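Local coordinates for protein probable dipeptidase (Pseudomonas aeruginosa, PDB 3B40) that probably acts as a metal-dependent dipeptidase of the membrane dipeptidase (M19) family, hydrolysing dipeptides, at residues A236-L240 against D340-T345; K332-L338 against G365-W369. The protein carries 11 engineered substitutions. All blocks are in the same frame, centred on the assembly; numbering follows the deposited sequence.

Contact 1 of 2, residues A236-L240 against D340-T345; sequences APRAL and DAIDYT
Pro-237, Ala-239 and Leu-240 press on one side of helix 335-349, meeting Ala-341, Tyr-344 and Thr-345 there. The fold is the TIM-barrel type of the M19 peptidases, and the contact joins the loop that leaves strand 230-235 to the helix that precedes strand 354-357. No hydrogen bond crosses between the two segments; the contact is made by apolar side chains and one CH-pi interaction.

Tyr-344 is the centrepiece. With CG anti to the backbone N (chi1 -175°), its ring reaches out from the helix to the loop. Over one face sits the methyl of Ala-239, a CH-pi contact with CB 3.5 Å from the centroid of the Tyr-344 ring. The methyl is displaced toward the hydroxyl end, where Ala-239 CB is 3.3 Å from Tyr-344 CZ. Pro-237 approaches the same ring obliquely, CB to Tyr-344 CD2 at 3.5 Å, the two side chains running past each other in opposite directions. The phenol OH is hydrogen-bonded to Asp-249, at the start of helix 249-257, and Met-252 of that helix touches Pro-237, Tyr-344 and Thr-345.

Leu-240 lies nearer the start of the helix. Its CD2 methyl packs 3.8 Å from Ala-341 CB and also touches Asp-340 CB, whose carboxylate is engaged by Lys-336 and Arg-385. Ala-341 CB also meets Pro-237, whose CD is 3.8 Å away.

Deeper in, Thr-345 crosses Pro-237 at about a right angle. Its hydroxyl is turned back on its own helix and donates to Ala-341 O (2.8 Å), while Thr-345 N reaches that oxygen from the opposite face of the carbonyl plane; the same OG1 stands 3.3 Å from Pro-237 CG.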
loop_
_atom_site.group_PDB
_atom_site.type_symbol
_atom_site.label_atom_id
_atom_site.label_comp_id
_atom_site.label_asym_id
_atom_site.label_seq_id
_atom_site.Cartn_x
_atom_site.Cartn_y
_atom_site.Cartn_z
ATOM N N ALA A 236 0.668 -4.862 7.646
ATOM C CA ALA A 236 1.566 -5.488 8.647
ATOM C C ALA A 236 0.694 -6.190 9.725
ATOM O O ALA A 236 -0.532 -5.929 9.771
ATOM C CB ALA A 236 2.492 -4.426 9.287
ATOM N N PRO A 237 1.286 -7.111 10.543
ATOM C CA PRO A 237 0.517 -7.800 11.613
ATOM C C PRO A 237 0.171 -6.991 12.856
ATOM O O PRO A 237 1.017 -6.223 13.386
ATOM C CB PRO A 237 1.435 -8.990 12.035
ATOM C CG PRO A 237 2.549 -9.053 10.956
ATOM C CD PRO A 237 2.664 -7.637 10.434
ATOM N N ARG A 238 -1.015 -7.250 13.410
ATOM C CA ARG A 238 -1.348 -6.613 14.675
ATOM C C ARG A 238 -0.458 -7.067 15.834
ATOM O O ARG A 238 -0.317 -6.355 16.831
ATOM C CB ARG A 238 -2.793 -6.866 15.038
ATOM C CG ARG A 238 -3.745 -6.167 14.141
ATOM C CD ARG A 238 -4.784 -5.600 15.007
ATOM N NE ARG A 238 -6.076 -5.702 14.393
ATOM C CZ ARG A 238 -7.198 -5.352 15.014
ATOM N NH1 ARG A 238 -8.353 -5.463 14.382
ATOM N NH2 ARG A 238 -7.155 -4.884 16.256
ATOM N N ALA A 239 0.124 -8.255 15.701
ATOM C CA ALA A 239 1.029 -8.792 16.713
ATOM C C ALA A 239 2.207 -7.845 16.956
ATOM O O ALA A 239 2.749 -7.829 18.027
ATOM C CB ALA A 239 1.537 -10.137 16.301
ATOM N N LEU A 240 2.585 -7.076 15.939
ATOM C CA LEU A 240 3.590 -6.025 16.086
ATOM C C LEU A 240 3.054 -4.705 16.634
ATOM O O LEU A 240 3.616 -4.145 17.564
ATOM C CB LEU A 240 4.360 -5.798 14.779
ATOM C CG LEU A 240 5.358 -6.966 14.544
ATOM C CD1 LEU A 240 4.669 -8.155 13.839
ATOM C CD2 LEU A 240 6.608 -6.506 13.790
ATOM N N ASP A 340 10.955 -8.922 11.313
ATOM C CA ASP A 340 10.103 -9.501 12.391
ATOM C C ASP A 340 8.679 -9.696 11.860
ATOM O O ASP A 340 8.074 -10.761 12.036
ATOM C CB ASP A 340 10.037 -8.552 13.560
ATOM C CG ASP A 340 11.288 -8.551 14.411
ATOM O OD1 ASP A 340 12.191 -9.408 14.242
ATOM O OD2 ASP A 340 11.356 -7.663 15.284
ATOM N N ALA A 341 8.155 -8.655 11.199
ATOM C CA ALA A 341 6.817 -8.709 10.616
ATOM C C ALA A 341 6.749 -9.779 9.535
ATOM O O ALA A 341 5.789 -10.562 9.483
ATOM C CB ALA A 341 6.414 -7.356 10.083
ATOM N N ILE A 342 7.764 -9.852 8.677
ATOM C CA ILE A 342 7.815 -10.933 7.683
ATOM C C ILE A 342 7.821 -12.318 8.366
ATOM O O ILE A 342 7.051 -13.200 7.982
ATOM C CB ILE A 342 9.027 -10.768 6.713
ATOM C CG1 ILE A 342 8.854 -9.452 5.891
ATOM C CG2 ILE A 342 9.187 -12.007 5.827
ATOM C CD1 ILE A 342 10.015 -9.099 4.950
ATOM N N ASP A 343 8.680 -12.473 9.372
ATOM C CA ASP A 343 8.840 -13.696 10.141
ATOM C C ASP A 343 7.487 -14.124 10.718
ATOM O O ASP A 343 7.101 -15.271 10.593
ATOM C CB ASP A 343 9.842 -13.487 11.311
ATOM C CG ASP A 343 11.319 -13.570 10.891
ATOM O OD1 ASP A 343 11.652 -13.719 9.700
ATOM O OD2 ASP A 343 12.173 -13.489 11.790
ATOM N N TYR A 344 6.787 -13.194 11.356
ATOM C CA TYR A 344 5.478 -13.465 11.970
ATOM C C TYR A 344 4.439 -13.925 10.963
ATOM O O TYR A 344 3.671 -14.843 11.233
ATOM C CB TYR A 344 4.962 -12.231 12.721
ATOM C CG TYR A 344 3.675 -12.507 13.472
ATOM C CD1 TYR A 344 3.699 -13.019 14.771
ATOM C CD2 TYR A 344 2.438 -12.283 12.874
ATOM C CE1 TYR A 344 2.517 -13.287 15.457
ATOM C CE2 TYR A 344 1.248 -12.559 13.527
ATOM C CZ TYR A 344 1.291 -13.076 14.827
ATOM O OH TYR A 344 0.124 -13.321 15.498
ATOM N N THR A 345 4.394 -13.250 9.817
ATOM C CA THR A 345 3.394 -13.508 8.807
ATOM C C THR A 345 3.642 -14.887 8.204
ATOM O O THR A 345 2.697 -15.660 8.006
ATOM C CB THR A 345 3.348 -12.354 7.742
ATOM O OG1 THR A 345 3.270 -11.106 8.418
ATOM C CG2 THR A 345 2.107 -12.453 6.850
#

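Contact 2 of 2, residues K332-L338 against G365-W369; sequences KAGLKEL and GVDGW
Backbone hydrogen bonding ties Ala-333 and Leu-335 to Asp-367. Asp-367 N donates to Ala-333 O over 2.9 Å, nearly straight at 160° and in the carbonyl plane. Two residues on, Leu-335 N points back at Asp-367 O, but this bond is weak, 3.3 Å long and bent to 124°. Together they make a single beta bridge between Gly-334 and Asp-367, close enough for Gly-334 CA to make a CA-H...O contact with the same Asp-367 O.

Gly-334 is also the N-cap residue of helix 335-349. Its N donates to Glu-337 OE1 (2.9 Å), meeting the carboxylate from above its plane, while OE2 pairs with Arg-272. Facing this helix start is a type II beta turn from Val-366 to Trp-369, with Gly-368 in its third position; the pairing therefore fastens the beginning of a barrel helix to the loop between strand 354-357 and helix 375-385.

The apolar contacts come from Val-366, Leu-335 and Leu-338. Val-366 packs against backbone, CB 3.4 Å from Ala-333 O and CG2 beside Gly-334 C. Leu-335 crosses both Val-366 and Trp-369 at about a right angle, and its CD2 touches Val-366 CG2 and lies 3.9 Å from Trp-369 CB; its CD1 rests against Gly-368. One turn further, Leu-338 has CG anti to the backbone N (chi1 179°), which carries CD2 obliquely to the benzo part of the indole, 3.6 Å from Trp-369 CE3. Phe-360 stacks edge-to-face with the same indole.

At the other end, one water donates to Gly-365 O (2.8 Å) and accepts a weak bond from Lys-332 NZ.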
loop_
_atom_site.group_PDB
_atom_site.type_symbol
_atom_site.label_atom_id
_atom_site.label_comp_id
_atom_site.label_asym_id
_atom_site.label_seq_id
_atom_site.Cartn_x
_atom_site.Cartn_y
_atom_site.Cartn_z
ATOM N N LYS A 332 12.596 6.316 13.605
ATOM C CA LYS A 332 12.068 5.313 12.645
ATOM C C LYS A 332 12.421 3.863 12.974
ATOM O O LYS A 332 13.599 3.543 13.223
ATOM C CB LYS A 332 12.633 5.558 11.245
ATOM C CG LYS A 332 11.784 6.319 10.231
ATOM C CD LYS A 332 12.611 6.445 8.938
ATOM C CE LYS A 332 11.938 7.309 7.866
ATOM N NZ LYS A 332 10.805 8.128 8.392
ATOM N N ALA A 333 11.407 2.988 12.889
ATOM C CA ALA A 333 11.593 1.534 12.825
ATOM C C ALA A 333 12.597 1.178 11.742
ATOM O O ALA A 333 12.786 1.944 10.795
ATOM C CB ALA A 333 10.220 0.801 12.538
ATOM N N GLY A 334 13.230 0.015 11.871
ATOM C CA GLY A 334 14.284 -0.382 10.937
ATOM C C GLY A 334 14.021 -1.705 10.247
ATOM O O GLY A 334 12.913 -2.228 10.275
ATOM N N LEU A 335 15.066 -2.255 9.634
ATOM C CA LEU A 335 14.988 -3.546 8.970
ATOM C C LEU A 335 14.687 -4.669 9.952
ATOM O O LEU A 335 14.070 -5.655 9.574
ATOM C CB LEU A 335 16.285 -3.855 8.180
ATOM C CG LEU A 335 16.536 -2.983 6.926
ATOM C CD1 LEU A 335 17.964 -3.127 6.413
ATOM C CD2 LEU A 335 15.511 -3.231 5.804
ATOM N N LYS A 336 15.087 -4.522 11.207
ATOM C CA LYS A 336 14.803 -5.567 12.190
ATOM C C LYS A 336 13.292 -5.786 12.285
ATOM O O LYS A 336 12.818 -6.913 12.192
ATOM C CB LYS A 336 15.350 -5.202 13.576
ATOM C CG LYS A 336 14.954 -6.227 14.691
ATOM C CD LYS A 336 15.363 -5.762 16.084
ATOM C CE LYS A 336 14.987 -6.800 17.169
ATOM N NZ LYS A 336 13.484 -7.030 17.193
ATOM N N GLU A 337 12.558 -4.697 12.475
ATOM C CA GLU A 337 11.089 -4.724 12.606
ATOM C C GLU A 337 10.380 -5.184 11.337
ATOM O O GLU A 337 9.441 -5.974 11.388
ATOM C CB GLU A 337 10.591 -3.344 13.008
ATOM C CG GLU A 337 10.896 -3.004 14.476
ATOM C CD GLU A 337 12.226 -2.316 14.710
ATOM O OE1 GLU A 337 13.041 -2.177 13.775
ATOM O OE2 GLU A 337 12.446 -1.889 15.870
ATOM N N LEU A 338 10.841 -4.695 10.191
ATOM C CA LEU A 338 10.273 -5.138 8.949
ATOM C C LEU A 338 10.366 -6.660 8.826
ATOM O O LEU A 338 9.393 -7.309 8.452
ATOM C CB LEU A 338 10.952 -4.456 7.747
ATOM C CG LEU A 338 10.381 -4.941 6.412
ATOM C CD1 LEU A 338 8.846 -4.814 6.307
ATOM C CD2 LEU A 338 11.090 -4.271 5.228
ATOM N N GLY A 365 9.072 3.276 4.073
ATOM C CA GLY A 365 10.526 3.258 4.136
ATOM C C GLY A 365 10.870 3.069 5.587
ATOM O O GLY A 365 10.230 3.654 6.475
ATOM N N VAL A 366 11.868 2.238 5.848
ATOM C CA VAL A 366 12.360 2.066 7.222
ATOM C C VAL A 366 13.854 2.447 7.274
ATOM O O VAL A 366 14.516 2.556 6.226
ATOM C CB VAL A 366 12.156 0.601 7.731
ATOM C CG1 VAL A 366 10.649 0.217 7.789
ATOM C CG2 VAL A 366 12.949 -0.388 6.900
ATOM N N ASP A 367 14.390 2.606 8.479
ATOM C CA ASP A 367 15.825 2.787 8.639
ATOM C C ASP A 367 16.537 1.605 7.972
ATOM O O ASP A 367 16.327 0.461 8.347
ATOM C CB ASP A 367 16.179 2.898 10.132
ATOM C CG ASP A 367 17.651 3.214 10.371
ATOM O OD1 ASP A 367 18.302 3.782 9.474
ATOM O OD2 ASP A 367 18.171 2.888 11.465
ATOM N N GLY A 368 17.359 1.890 6.967
ATOM C CA GLY A 368 18.101 0.861 6.238
ATOM C C GLY A 368 17.479 0.557 4.880
ATOM O O GLY A 368 18.064 -0.162 4.066
ATOM N N TRP A 369 16.283 1.113 4.639
ATOM C CA TRP A 369 15.549 0.971 3.358
ATOM C C TRP A 369 14.744 2.220 3.089
ATOM O O TRP A 369 13.566 2.275 3.395
ATOM C CB TRP A 369 14.638 -0.267 3.362
ATOM C CG TRP A 369 13.910 -0.576 2.054
ATOM C CD1 TRP A 369 14.366 -0.347 0.786
ATOM C CD2 TRP A 369 12.611 -1.196 1.904
ATOM N NE1 TRP A 369 13.427 -0.769 -0.146
ATOM C CE2 TRP A 369 12.354 -1.311 0.522
ATOM C CE3 TRP A 369 11.641 -1.678 2.819
ATOM C CZ2 TRP A 369 11.180 -1.887 0.021
ATOM C CZ3 TRP A 369 10.489 -2.256 2.323
ATOM C CH2 TRP A 369 10.257 -2.349 0.927
HETATM O O HOH W 1 9.276 6.327 6.615
#

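Contacts 1 and 2 share helix 335-349: contact 2 holds its N-terminal end, and contact 1 the turns that follow. Their centres are about 13 Å apart, and they touch where Leu-240 CD2 packs 3.8 Å from Glu-337 O. Arg-385 serves both, since besides its part in contact 1 it hydrogen-bonds Lys-336 O. Leu-271 lies against Ala-341 of contact 1 and Val-366 of contact 2. The helix is thus held to the loops after strands 230-235 and 354-357. Among bound metals, a cadmium ion lies about 12 Å from the side chain of Thr-345, too far for coordination.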